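Local coordinates for protein agmatinase (Burkholderia thailandensis, PDB 4DZ4) that probably hydrolyses agmatine to putrescine and urea at a pair of manganese ions held in each subunit, at residues B[33-38]-B[307-312]; B[52-57]-B[116-121]; B[71-76]-B[289-294]; B[132-135]-B[140-143]; B[245-248]-B[254-257]. All coordinates share one frame; numbering follows the deposited sequence.

Interaction 1: B[33-38]-B[307-312]; sequences LSFMRR and HVACDL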
# COMPACT_ATOMS: atom_id res chain seq x y z
N LEU B 33 -8.36 -22.41 3.01
CA LEU B 33 -8.62 -21.54 1.86
C LEU B 33 -8.45 -22.28 0.50
O LEU B 33 -7.67 -21.85 -0.36
CB LEU B 33 -7.67 -20.32 1.90
CG LEU B 33 -7.77 -19.42 3.15
CD1 LEU B 33 -6.61 -18.42 3.21
CD2 LEU B 33 -9.13 -18.71 3.24
N SER B 34 -9.21 -23.35 0.29
CA SER B 34 -9.30 -23.92 -1.07
C SER B 34 -10.30 -23.09 -1.88
O SER B 34 -11.02 -22.25 -1.32
CB SER B 34 -9.80 -25.37 -1.00
OG SER B 34 -11.11 -25.34 -0.44
N PHE B 35 -10.33 -23.28 -3.20
CA PHE B 35 -11.22 -22.46 -3.99
C PHE B 35 -12.68 -22.73 -3.66
O PHE B 35 -13.16 -23.85 -3.76
CB PHE B 35 -11.01 -22.62 -5.51
CG PHE B 35 -11.89 -21.70 -6.29
CD1 PHE B 35 -11.55 -20.34 -6.43
CD2 PHE B 35 -13.12 -22.15 -6.80
CE1 PHE B 35 -12.41 -19.48 -7.10
CE2 PHE B 35 -13.98 -21.30 -7.48
CZ PHE B 35 -13.63 -19.95 -7.63
N MET B 36 -13.39 -21.68 -3.25
CA MET B 36 -14.79 -21.78 -2.80
C MET B 36 -14.98 -22.91 -1.79
O MET B 36 -16.04 -23.56 -1.73
CB MET B 36 -15.79 -21.87 -3.99
CG MET B 36 -16.01 -20.50 -4.61
SD MET B 36 -17.16 -20.53 -5.97
CE MET B 36 -18.71 -20.53 -5.07
N ARG B 37 -13.95 -23.12 -0.97
CA ARG B 37 -13.97 -24.12 0.12
C ARG B 37 -14.15 -25.56 -0.32
O ARG B 37 -14.48 -26.40 0.51
CB ARG B 37 -15.04 -23.82 1.20
CG ARG B 37 -15.10 -22.36 1.64
CD ARG B 37 -13.81 -21.92 2.33
NE ARG B 37 -14.09 -20.66 3.03
CZ ARG B 37 -13.32 -20.13 3.97
NH1 ARG B 37 -12.17 -20.71 4.30
NH2 ARG B 37 -13.71 -19.01 4.58
N ARG B 38 -13.97 -25.84 -1.61
CA ARG B 38 -14.16 -27.19 -2.12
C ARG B 38 -13.13 -28.18 -1.57
O ARG B 38 -12.02 -27.80 -1.12
CB ARG B 38 -14.21 -27.19 -3.66
CG ARG B 38 -15.38 -26.42 -4.28
CD ARG B 38 -16.64 -26.37 -3.39
NE ARG B 38 -17.19 -27.68 -3.11
CZ ARG B 38 -18.03 -27.95 -2.11
NH1 ARG B 38 -18.46 -29.17 -1.97
NH2 ARG B 38 -18.40 -27.01 -1.22
N HIS B 307 -15.09 -14.34 -8.98
CA HIS B 307 -16.49 -14.25 -9.48
C HIS B 307 -16.59 -14.92 -10.84
O HIS B 307 -17.55 -15.64 -11.10
CB HIS B 307 -16.94 -12.79 -9.59
CG HIS B 307 -17.53 -12.22 -8.32
ND1 HIS B 307 -18.89 -12.14 -8.11
CD2 HIS B 307 -16.92 -11.69 -7.19
CE1 HIS B 307 -19.12 -11.57 -6.91
NE2 HIS B 307 -17.91 -11.27 -6.35
N VAL B 308 -15.64 -14.64 -11.74
CA VAL B 308 -15.65 -15.27 -13.09
C VAL B 308 -15.63 -16.79 -12.95
O VAL B 308 -16.45 -17.49 -13.55
CB VAL B 308 -14.50 -14.75 -13.99
CG1 VAL B 308 -14.41 -15.55 -15.31
CG2 VAL B 308 -14.71 -13.25 -14.24
N ALA B 309 -14.76 -17.28 -12.08
CA ALA B 309 -14.60 -18.73 -11.87
C ALA B 309 -15.89 -19.30 -11.29
O ALA B 309 -16.33 -20.38 -11.69
CB ALA B 309 -13.41 -19.00 -10.93
N CYS B 310 -16.53 -18.54 -10.40
CA CYS B 310 -17.75 -19.01 -9.76
C CYS B 310 -18.86 -19.13 -10.82
O CYS B 310 -19.56 -20.15 -10.90
CB CYS B 310 -18.17 -18.06 -8.62
SG CYS B 310 -19.81 -18.42 -7.92
N ASP B 311 -18.97 -18.12 -11.66
CA ASP B 311 -19.97 -18.18 -12.73
C ASP B 311 -19.72 -19.30 -13.73
O ASP B 311 -20.69 -19.90 -14.21
CB ASP B 311 -20.11 -16.80 -13.39
CG ASP B 311 -20.86 -15.82 -12.48
OD1 ASP B 311 -21.75 -16.26 -11.71
OD2 ASP B 311 -20.58 -14.60 -12.52
N LEU B 312 -18.46 -19.60 -14.03
CA LEU B 312 -18.13 -20.77 -14.86
C LEU B 312 -18.62 -22.07 -14.21
O LEU B 312 -19.23 -22.92 -14.90
CB LEU B 312 -16.61 -20.82 -15.17
CG LEU B 312 -16.14 -19.67 -16.08
CD1 LEU B 312 -14.63 -19.54 -16.04
CD2 LEU B 312 -16.62 -19.90 -17.52

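Interaction 2: B[52-57]-B[116-121]; sequences SGVPLD and PAIVEH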
# COMPACT_ATOMS: atom_id res chain seq x y z
N SER B 52 -7.71 -26.18 -10.35
CA SER B 52 -6.31 -26.36 -10.00
C SER B 52 -5.58 -25.09 -10.35
O SER B 52 -6.10 -24.29 -11.14
CB SER B 52 -5.69 -27.57 -10.72
OG SER B 52 -5.54 -27.34 -12.12
N GLY B 53 -4.41 -24.90 -9.77
CA GLY B 53 -3.59 -23.72 -10.09
C GLY B 53 -2.38 -24.10 -10.93
O GLY B 53 -1.82 -25.20 -10.81
N VAL B 54 -1.94 -23.17 -11.79
CA VAL B 54 -0.65 -23.31 -12.48
C VAL B 54 0.12 -22.02 -12.20
O VAL B 54 -0.18 -21.00 -12.80
CB VAL B 54 -0.78 -23.54 -14.02
CG1 VAL B 54 0.60 -23.73 -14.62
CG2 VAL B 54 -1.63 -24.78 -14.34
N PRO B 55 1.07 -22.06 -11.24
CA PRO B 55 1.63 -20.81 -10.69
C PRO B 55 2.86 -20.34 -11.48
O PRO B 55 3.98 -20.27 -10.95
CB PRO B 55 2.04 -21.23 -9.27
CG PRO B 55 2.42 -22.67 -9.43
CD PRO B 55 1.38 -23.23 -10.38
N LEU B 56 2.62 -19.99 -12.73
CA LEU B 56 3.70 -19.62 -13.66
C LEU B 56 3.74 -18.11 -13.88
O LEU B 56 2.69 -17.50 -14.14
CB LEU B 56 3.44 -20.28 -15.00
CG LEU B 56 4.45 -20.02 -16.12
CD1 LEU B 56 5.83 -20.62 -15.81
CD2 LEU B 56 3.94 -20.56 -17.47
N ASP B 57 4.92 -17.49 -13.85
CA ASP B 57 5.02 -16.13 -14.42
C ASP B 57 6.31 -15.93 -15.21
O ASP B 57 6.68 -14.80 -15.54
CB ASP B 57 4.78 -15.00 -13.39
CG ASP B 57 5.80 -14.99 -12.26
OD1 ASP B 57 6.80 -15.70 -12.36
OD2 ASP B 57 5.55 -14.28 -11.27
N PRO B 116 5.67 -29.44 -20.96
CA PRO B 116 5.21 -30.84 -20.78
C PRO B 116 4.59 -31.12 -19.40
O PRO B 116 3.68 -31.96 -19.31
CB PRO B 116 6.48 -31.68 -21.02
CG PRO B 116 7.63 -30.72 -20.89
CD PRO B 116 7.08 -29.38 -21.36
N ALA B 117 5.07 -30.44 -18.33
CA ALA B 117 4.49 -30.61 -16.99
C ALA B 117 3.01 -30.21 -17.01
O ALA B 117 2.17 -30.93 -16.47
CB ALA B 117 5.25 -29.79 -15.91
N ILE B 118 2.70 -29.09 -17.65
CA ILE B 118 1.33 -28.61 -17.74
C ILE B 118 0.46 -29.54 -18.62
O ILE B 118 -0.68 -29.89 -18.23
CB ILE B 118 1.25 -27.14 -18.21
CG1 ILE B 118 2.03 -26.23 -17.24
CG2 ILE B 118 -0.23 -26.71 -18.35
CD1 ILE B 118 2.26 -24.83 -17.78
N VAL B 119 0.99 -29.97 -19.76
CA VAL B 119 0.25 -30.96 -20.60
C VAL B 119 -0.08 -32.20 -19.76
O VAL B 119 -1.22 -32.69 -19.80
CB VAL B 119 1.03 -31.34 -21.89
CG1 VAL B 119 0.28 -32.41 -22.70
CG2 VAL B 119 1.27 -30.10 -22.74
N GLU B 120 0.88 -32.71 -18.99
CA GLU B 120 0.65 -33.96 -18.25
C GLU B 120 -0.33 -33.78 -17.08
O GLU B 120 -1.11 -34.66 -16.76
CB GLU B 120 1.99 -34.50 -17.74
CG GLU B 120 1.90 -35.71 -16.84
CD GLU B 120 1.30 -36.95 -17.52
OE1 GLU B 120 1.18 -37.04 -18.77
OE2 GLU B 120 0.93 -37.87 -16.76
N HIS B 121 -0.29 -32.61 -16.45
CA HIS B 121 -1.25 -32.25 -15.41
C HIS B 121 -2.64 -32.32 -15.99
O HIS B 121 -3.54 -32.95 -15.41
CB HIS B 121 -0.87 -30.85 -14.90
CG HIS B 121 -1.87 -30.22 -13.95
ND1 HIS B 121 -1.95 -30.56 -12.64
CD2 HIS B 121 -2.79 -29.17 -14.16
CE1 HIS B 121 -2.91 -29.80 -12.06
NE2 HIS B 121 -3.42 -28.96 -12.99

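Interaction 3: B[71-76]-B[289-294]; sequences SAVRAA and VEVAPA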
# COMPACT_ATOMS: atom_id res chain seq x y z
N SER B 71 -3.16 -18.68 -5.44
CA SER B 71 -3.42 -18.49 -4.00
C SER B 71 -4.29 -17.26 -3.79
O SER B 71 -5.13 -17.24 -2.89
CB SER B 71 -2.10 -18.39 -3.20
OG SER B 71 -1.31 -17.29 -3.62
N ALA B 72 -4.07 -16.22 -4.60
CA ALA B 72 -4.83 -14.97 -4.43
C ALA B 72 -6.30 -15.20 -4.78
O ALA B 72 -7.19 -14.69 -4.09
CB ALA B 72 -4.24 -13.85 -5.29
N VAL B 73 -6.55 -15.93 -5.85
CA VAL B 73 -7.93 -16.20 -6.26
C VAL B 73 -8.64 -17.10 -5.23
O VAL B 73 -9.80 -16.85 -4.89
CB VAL B 73 -7.99 -16.80 -7.68
CG1 VAL B 73 -9.44 -17.15 -8.05
CG2 VAL B 73 -7.42 -15.77 -8.67
N ARG B 74 -7.95 -18.13 -4.71
CA ARG B 74 -8.51 -18.91 -3.62
C ARG B 74 -8.91 -18.06 -2.41
O ARG B 74 -10.04 -18.18 -1.92
CB ARG B 74 -7.55 -20.03 -3.19
CG ARG B 74 -7.42 -21.12 -4.24
CD ARG B 74 -6.41 -22.14 -3.76
NE ARG B 74 -6.30 -23.28 -4.69
CZ ARG B 74 -5.27 -23.56 -5.50
NH1 ARG B 74 -4.14 -22.83 -5.52
NH2 ARG B 74 -5.33 -24.65 -6.25
N ALA B 75 -8.00 -17.20 -1.94
CA ALA B 75 -8.29 -16.34 -0.80
C ALA B 75 -9.47 -15.41 -1.09
O ALA B 75 -10.27 -15.12 -0.20
CB ALA B 75 -7.06 -15.52 -0.39
N ALA B 76 -9.58 -14.93 -2.33
CA ALA B 76 -10.64 -14.00 -2.71
C ALA B 76 -12.00 -14.66 -2.90
O ALA B 76 -12.99 -13.95 -3.14
CB ALA B 76 -10.24 -13.28 -3.99
N VAL B 289 -6.75 -16.19 -15.77
CA VAL B 289 -5.29 -16.01 -15.69
C VAL B 289 -4.89 -14.56 -15.42
O VAL B 289 -5.72 -13.64 -15.51
CB VAL B 289 -4.60 -16.44 -17.00
CG1 VAL B 289 -4.85 -17.95 -17.22
CG2 VAL B 289 -5.11 -15.62 -18.21
N GLU B 290 -3.60 -14.42 -15.06
CA GLU B 290 -2.85 -13.15 -14.99
C GLU B 290 -3.17 -12.33 -13.73
O GLU B 290 -2.78 -11.17 -13.64
CB GLU B 290 -3.01 -12.30 -16.27
CG GLU B 290 -2.40 -12.94 -17.54
CD GLU B 290 -0.87 -12.81 -17.67
OE1 GLU B 290 -0.19 -12.21 -16.82
OE2 GLU B 290 -0.33 -13.32 -18.64
N VAL B 291 -3.82 -12.93 -12.73
CA VAL B 291 -3.93 -12.22 -11.44
C VAL B 291 -2.53 -12.16 -10.79
O VAL B 291 -1.86 -13.21 -10.64
CB VAL B 291 -4.95 -12.91 -10.51
CG1 VAL B 291 -4.91 -12.25 -9.13
CG2 VAL B 291 -6.39 -12.84 -11.11
N ALA B 292 -2.08 -10.95 -10.42
CA ALA B 292 -0.75 -10.75 -9.83
C ALA B 292 -0.96 -10.01 -8.50
O ALA B 292 -1.12 -8.78 -8.48
CB ALA B 292 0.14 -9.95 -10.79
N PRO B 293 -1.04 -10.75 -7.38
CA PRO B 293 -1.51 -10.12 -6.13
C PRO B 293 -0.58 -9.01 -5.58
O PRO B 293 -1.05 -8.12 -4.84
CB PRO B 293 -1.60 -11.30 -5.14
CG PRO B 293 -0.80 -12.40 -5.77
CD PRO B 293 -0.98 -12.23 -7.26
N ALA B 294 0.70 -9.05 -5.93
CA ALA B 294 1.60 -7.95 -5.49
C ALA B 294 1.14 -6.60 -6.02
O ALA B 294 1.49 -5.59 -5.44
CB ALA B 294 3.03 -8.22 -5.94

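Interaction 4: B[132-135]-B[140-143]; sequences MLTL and YITY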
# COMPACT_ATOMS: atom_id res chain seq x y z
N MET B 132 -11.92 -29.09 -16.53
CA MET B 132 -10.88 -28.32 -15.84
C MET B 132 -11.24 -26.85 -15.78
O MET B 132 -11.57 -26.25 -16.79
CB MET B 132 -9.51 -28.46 -16.53
CG MET B 132 -8.92 -29.84 -16.39
SD MET B 132 -7.28 -29.92 -17.15
CE MET B 132 -6.29 -28.90 -16.06
N LEU B 133 -11.21 -26.30 -14.57
CA LEU B 133 -11.23 -24.84 -14.37
C LEU B 133 -9.88 -24.46 -13.76
O LEU B 133 -9.61 -24.76 -12.59
CB LEU B 133 -12.39 -24.50 -13.42
CG LEU B 133 -12.57 -23.01 -13.10
CD1 LEU B 133 -12.56 -22.18 -14.35
CD2 LEU B 133 -13.86 -22.77 -12.29
N THR B 134 -9.02 -23.84 -14.55
CA THR B 134 -7.63 -23.65 -14.12
C THR B 134 -7.37 -22.19 -13.77
O THR B 134 -7.81 -21.29 -14.47
CB THR B 134 -6.68 -24.16 -15.21
OG1 THR B 134 -7.03 -25.52 -15.55
CG2 THR B 134 -5.21 -24.17 -14.70
N LEU B 135 -6.66 -21.97 -12.66
CA LEU B 135 -6.33 -20.61 -12.18
C LEU B 135 -4.87 -20.37 -12.50
O LEU B 135 -4.02 -21.17 -12.09
CB LEU B 135 -6.55 -20.53 -10.67
CG LEU B 135 -7.93 -20.96 -10.17
CD1 LEU B 135 -8.04 -20.88 -8.63
CD2 LEU B 135 -9.01 -20.11 -10.86
N TYR B 140 0.52 -17.88 -20.75
CA TYR B 140 1.18 -18.96 -21.49
C TYR B 140 0.55 -20.32 -21.13
O TYR B 140 0.48 -21.22 -21.99
CB TYR B 140 2.68 -19.01 -21.19
CG TYR B 140 3.33 -20.19 -21.87
CD1 TYR B 140 3.73 -20.11 -23.20
CD2 TYR B 140 3.49 -21.41 -21.19
CE1 TYR B 140 4.29 -21.21 -23.84
CE2 TYR B 140 4.04 -22.52 -21.82
CZ TYR B 140 4.45 -22.40 -23.15
OH TYR B 140 5.01 -23.49 -23.80
N ILE B 141 0.08 -20.47 -19.89
CA ILE B 141 -0.43 -21.79 -19.46
C ILE B 141 -1.54 -22.33 -20.37
O ILE B 141 -1.72 -23.55 -20.50
CB ILE B 141 -0.89 -21.81 -17.97
CG1 ILE B 141 -2.22 -21.05 -17.77
CG2 ILE B 141 0.25 -21.31 -17.06
CD1 ILE B 141 -2.83 -21.18 -16.37
N THR B 142 -2.29 -21.42 -21.00
CA THR B 142 -3.42 -21.85 -21.82
C THR B 142 -3.01 -22.67 -23.06
O THR B 142 -3.78 -23.54 -23.52
CB THR B 142 -4.27 -20.65 -22.20
OG1 THR B 142 -4.65 -19.95 -21.01
CG2 THR B 142 -5.55 -21.10 -22.96
N TYR B 143 -1.80 -22.43 -23.55
CA TYR B 143 -1.31 -23.19 -24.70
C TYR B 143 -1.15 -24.69 -24.36
O TYR B 143 -1.78 -25.52 -24.99
CB TYR B 143 -0.02 -22.53 -25.24
CG TYR B 143 0.65 -23.27 -26.36
CD1 TYR B 143 -0.07 -23.74 -27.48
CD2 TYR B 143 2.04 -23.47 -26.33
CE1 TYR B 143 0.56 -24.42 -28.51
CE2 TYR B 143 2.68 -24.18 -27.35
CZ TYR B 143 1.93 -24.62 -28.45
OH TYR B 143 2.58 -25.28 -29.46

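Interaction 5: B[245-248]-B[254-257]; sequences FDID and FAPG. With MN (manganese (II) ion), chain Q; MN (manganese (II) ion), chain P.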
# COMPACT_ATOMS: atom_id res chain seq x y z
N PHE B 245 -9.99 -16.54 -19.68
CA PHE B 245 -10.26 -15.19 -19.19
C PHE B 245 -9.01 -14.57 -18.58
O PHE B 245 -8.61 -14.95 -17.47
CB PHE B 245 -11.40 -15.19 -18.16
CG PHE B 245 -12.03 -13.83 -17.97
CD1 PHE B 245 -11.32 -12.82 -17.33
CD2 PHE B 245 -13.33 -13.56 -18.46
CE1 PHE B 245 -11.86 -11.54 -17.17
CE2 PHE B 245 -13.89 -12.30 -18.27
CZ PHE B 245 -13.16 -11.28 -17.63
N ASP B 246 -8.41 -13.63 -19.30
CA ASP B 246 -7.26 -12.87 -18.79
C ASP B 246 -7.87 -11.69 -18.03
O ASP B 246 -8.59 -10.91 -18.61
CB ASP B 246 -6.37 -12.45 -19.97
CG ASP B 246 -5.13 -11.58 -19.56
OD1 ASP B 246 -5.11 -11.03 -18.44
OD2 ASP B 246 -4.21 -11.43 -20.40
N ILE B 247 -7.62 -11.61 -16.72
CA ILE B 247 -8.20 -10.56 -15.88
C ILE B 247 -7.92 -9.14 -16.39
O ILE B 247 -8.70 -8.21 -16.12
CB ILE B 247 -7.80 -10.76 -14.39
CG1 ILE B 247 -8.88 -10.16 -13.44
CG2 ILE B 247 -6.37 -10.22 -14.14
CD1 ILE B 247 -10.28 -10.76 -13.55
N ASP B 248 -6.86 -8.97 -17.19
CA ASP B 248 -6.57 -7.64 -17.78
C ASP B 248 -7.55 -7.23 -18.88
O ASP B 248 -7.46 -6.12 -19.41
CB ASP B 248 -5.08 -7.49 -18.18
CG ASP B 248 -4.71 -8.20 -19.52
OD1 ASP B 248 -3.48 -8.46 -19.66
OD2 ASP B 248 -5.56 -8.51 -20.38
N PHE B 254 -10.72 -1.83 -12.18
CA PHE B 254 -11.35 -3.01 -11.63
C PHE B 254 -10.33 -4.12 -11.41
O PHE B 254 -10.53 -4.98 -10.53
CB PHE B 254 -12.42 -3.53 -12.60
CG PHE B 254 -13.49 -2.53 -12.88
CD1 PHE B 254 -14.63 -2.45 -12.07
CD2 PHE B 254 -13.36 -1.65 -13.96
CE1 PHE B 254 -15.61 -1.49 -12.33
CE2 PHE B 254 -14.32 -0.68 -14.20
CZ PHE B 254 -15.45 -0.61 -13.40
N ALA B 255 -9.23 -4.09 -12.18
CA ALA B 255 -8.24 -5.18 -12.12
C ALA B 255 -6.83 -4.55 -12.11
O ALA B 255 -6.09 -4.69 -13.09
CB ALA B 255 -8.41 -6.14 -13.33
N PRO B 256 -6.46 -3.87 -11.01
CA PRO B 256 -5.11 -3.26 -10.96
C PRO B 256 -4.01 -4.31 -10.82
O PRO B 256 -2.84 -4.06 -11.17
CB PRO B 256 -5.17 -2.37 -9.70
CG PRO B 256 -6.26 -2.99 -8.83
CD PRO B 256 -7.29 -3.43 -9.86
N GLY B 257 -4.39 -5.47 -10.27
CA GLY B 257 -3.45 -6.53 -9.94
C GLY B 257 -3.14 -7.41 -11.12
O GLY B 257 -3.52 -8.57 -11.15
MN MN Q . -3.64 -9.65 -21.48
MN MN P . -3.29 -12.71 -22.44
O HOH W 1 -2.41 -10.97 -22.50

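Interaction 1: B[33-38]-B[307-312]
Phe35 meets Ala309 with the far end of its ring: CZ lies 3.4 Å from the Ala309 CB methyl, and CE1 and CE2 are a little farther back. The methyl comes in obliquely, while the backbone N of Cys310 lies near the plane of the ring, off the same end. The ring reaches this far because its CG is anti to the backbone N (chi1 -177°), which turns the ring toward helix 300-323. Next to it, Met36 works on Cys310 with the last two atoms of its chain. The bend at chi3 brings Met36 CE to 3.7 Å from Cys310 SG, while Met36 SD rests 3.8 Å from Cys310 CB. All four residues are buried, and what passes between them is apolar.

Behind these two side chains the loop is folded tightly. Arg37 N bonds to Ser34 O at 3.1 Å and Arg38 N to Phe35 O at 3.0 Å, two overlapping turns, with Met36 and Arg37 at positive phi. Ser34 OG closes the coil by donating to Arg38 O at 2.7 Å, in the carbonyl plane on a lone pair. The amides of Phe35 and Met36 are held in turn by Asp100 OD2 and Ser77 OG.

On the other side, Ala309 and Cys310 belong to helix 300-323, whose Asp311 makes a salt bridge with Arg276 and a hydrogen bond with Trp88 NE1. That helix packs with Val308 and Leu312 on strand 282-289 and with His307, Val308 and Asp311 on helix 268-276, and the 33-38 loop covers it from the side of strand 98-103.

Interaction 2: B[52-57]-B[116-121]
Strand 49-54 and helix 114-126 come nearest at Val54 and Ile118, whose CA atoms are 7.7 Å apart. Two side chains from each meet there: Ser52 and Val54 on one face of the strand, Ile118 and His121 one turn apart on the helix. The polar pair is Ser52 with His121. Ser52 OG approaches the imidazole at its edge, near the ring plane, and makes a hydrogen bond of 2.8 Å with His121 NE2; either group could be the donor. With His121 CG anti to its backbone N (chi1 172°), the ring extends to the strand, and Tyr101 packs on it edge-to-face, which would further limit its rotation. The apolar pair follows toward the end of the strand, where Val54 CG1 touches Ile118 CD1 at 3.7 Å and the two side chains cross obliquely. Ile118 continues from there onto Pro144 and Leu145 of helix 142-153. The hydrogen bond gives the buried Ser52 OG and His121 NE2 a partner in a buried layer between helix and sheet. Helix 114-126 connects strand 98-103 to strand 131-136, and strand 49-54 lies between those two in the parallel sheet. This is a beta-alpha-beta crossover packed on the strand it passes over, an element of the alpha/beta fold of the arginase family.

Interaction 3: B[71-76]-B[289-294]
Ala72 lays its CB methyl along the pyrrolidine ring of Pro293, 3.7 Å from Pro293 CB, with CG and CD of the same ring close behind. The backbones come near as well, the two CA atoms lying 6.1 Å apart, since a methyl on one side and a compact ring on the other are all that separates them. Deeper in, Val291 divides its two branches between neighbouring helix residues. Its CG1, placed anti to the backbone N (chi1 173°), stays at a looser 4.2 Å from Ala72 CB, and Val291 CG2 meets Val73 CG2 at 3.9 Å. Both valines also reach Ala305 of helix 300-323, and Val73 touches Phe35, so this end of the contact runs into the core. Ala72 and Pro293 at the other end are only partly buried, and a 1,2-ethanediol molecule, probably from the crystallisation liquor, is bound beside Ala72.

Each segment also has polar bonds outside this contact. Arg74 ties helix 69-76 to Asp100 and Asp103 by salt bridges. In the loop after strand 282-289, Glu290 OE2 accepts from the backbone N of the metal ligand His139 and also bonds to His179 ND1. The Val291 side chain is itself about 8 Å from that of Asp246, another manganese ligand. Between helix and loop there is nothing directional: the fit rests on shape and on the burial of methyl and methylene groups.

Interaction 4: B[132-135]-B[140-143]
Thr134 and Ile141 bracket one of the turns that build the metal site of the arginase alpha/beta fold: strand 131-136 ends, the chain passes through the manganese ligand His139, and helix 142-153 begins. Across the two segments the packing is loose. Thr134 CG2 and Ile141 CD1 come no nearer than 4.2 Å, and the two side chains run alongside each other, pointing opposite ways. The tight packing is found at Val54 on the neighbouring strand, which fills in beside both, while Val289 closes on Ile141 from its other flank. The loose side is therefore no opening to solvent, since Thr134, Leu135 and Ile141 are all buried. With CG1 set between the backbone N and the carbonyl carbon (chi1 73°) and the rest of the chain extended, Ile141 lays its CD1 over strand 131-136, between the side chains of Thr134 and Val289. Asp138 OD1 accepts from Tyr140 N within the turn, and a bond of 3.0 Å from Tyr143 N to Tyr140 O closes the 3-10 turn that leads into the helix. At the strand's end the remaining approach is from the Leu135 carbonyl, whose O lies 4.4 Å from Ile141 CD1.

Interaction 5: B[245-248]-B[254-257]
Ile247 and Ala255 face each other across the loop that follows strand 240-246. Ile247 CG1 is anti to the backbone N (chi1 -152°), on the side from which the Ala255 methyl points toward it, and Ala255 CB lies 4.0 Å from Ile247 CG1. The same methyl sits 3.5 Å from the carbonyl O of Ile247. Thr301 of helix 300-323 touches both residues. On either side of Ile247 in the sequence, Asp246 and Asp248 turn their carboxylates away from this contact to the metals. These are the two aspartates of a DxD pair, here both manganese ligands, as is usual in the arginase family, and they close an Asx turn: Asp248 N donates to Asp246 OD1 at 3.0 Å with an angle of 159°, meeting that oxygen from above the carboxylate plane. The turn leaves Asp246 OD2 to bridge the metals, 2.2 Å from the manganese of chain Q and a longer 2.6 Å from that of chain P. Asp248 grips the chain Q ion with both oxygens, OD1 at 2.2 Å and OD2 at 2.5 Å. A water spans the two ions. Asp163 and His165 complete the protein ligands of the first ion; His139, Asp163 and Asp167 complete those of the second. A second-shell bond reaches Asp248 too, from Ala164 N to its OD2.

All five contacts lie in one alpha/beta unit, at different depths. Interactions 1, 2, 4 and 5 are buried, whereas interaction 3 is buried at its valines and partly exposed at Ala72 and Pro293. Interactions 2 and 4 share neighbouring strands, joined by backbone bonds between Ser52, Val54 and Leu135. Interactions 3 and 5 meet similarly through Val289 with Phe245 and Ala292 with Gly257. Interaction 1 touches interaction 3 where Phe35 CE1 packs on Val73 CG1, away from the metals. Chemistry follows place: 1, 3 and 4 are largely apolar, as is the direct contact of 5, whose aspartates point instead to the metals, while 2 adds a hydroxyl-imidazole bond beneath a helix.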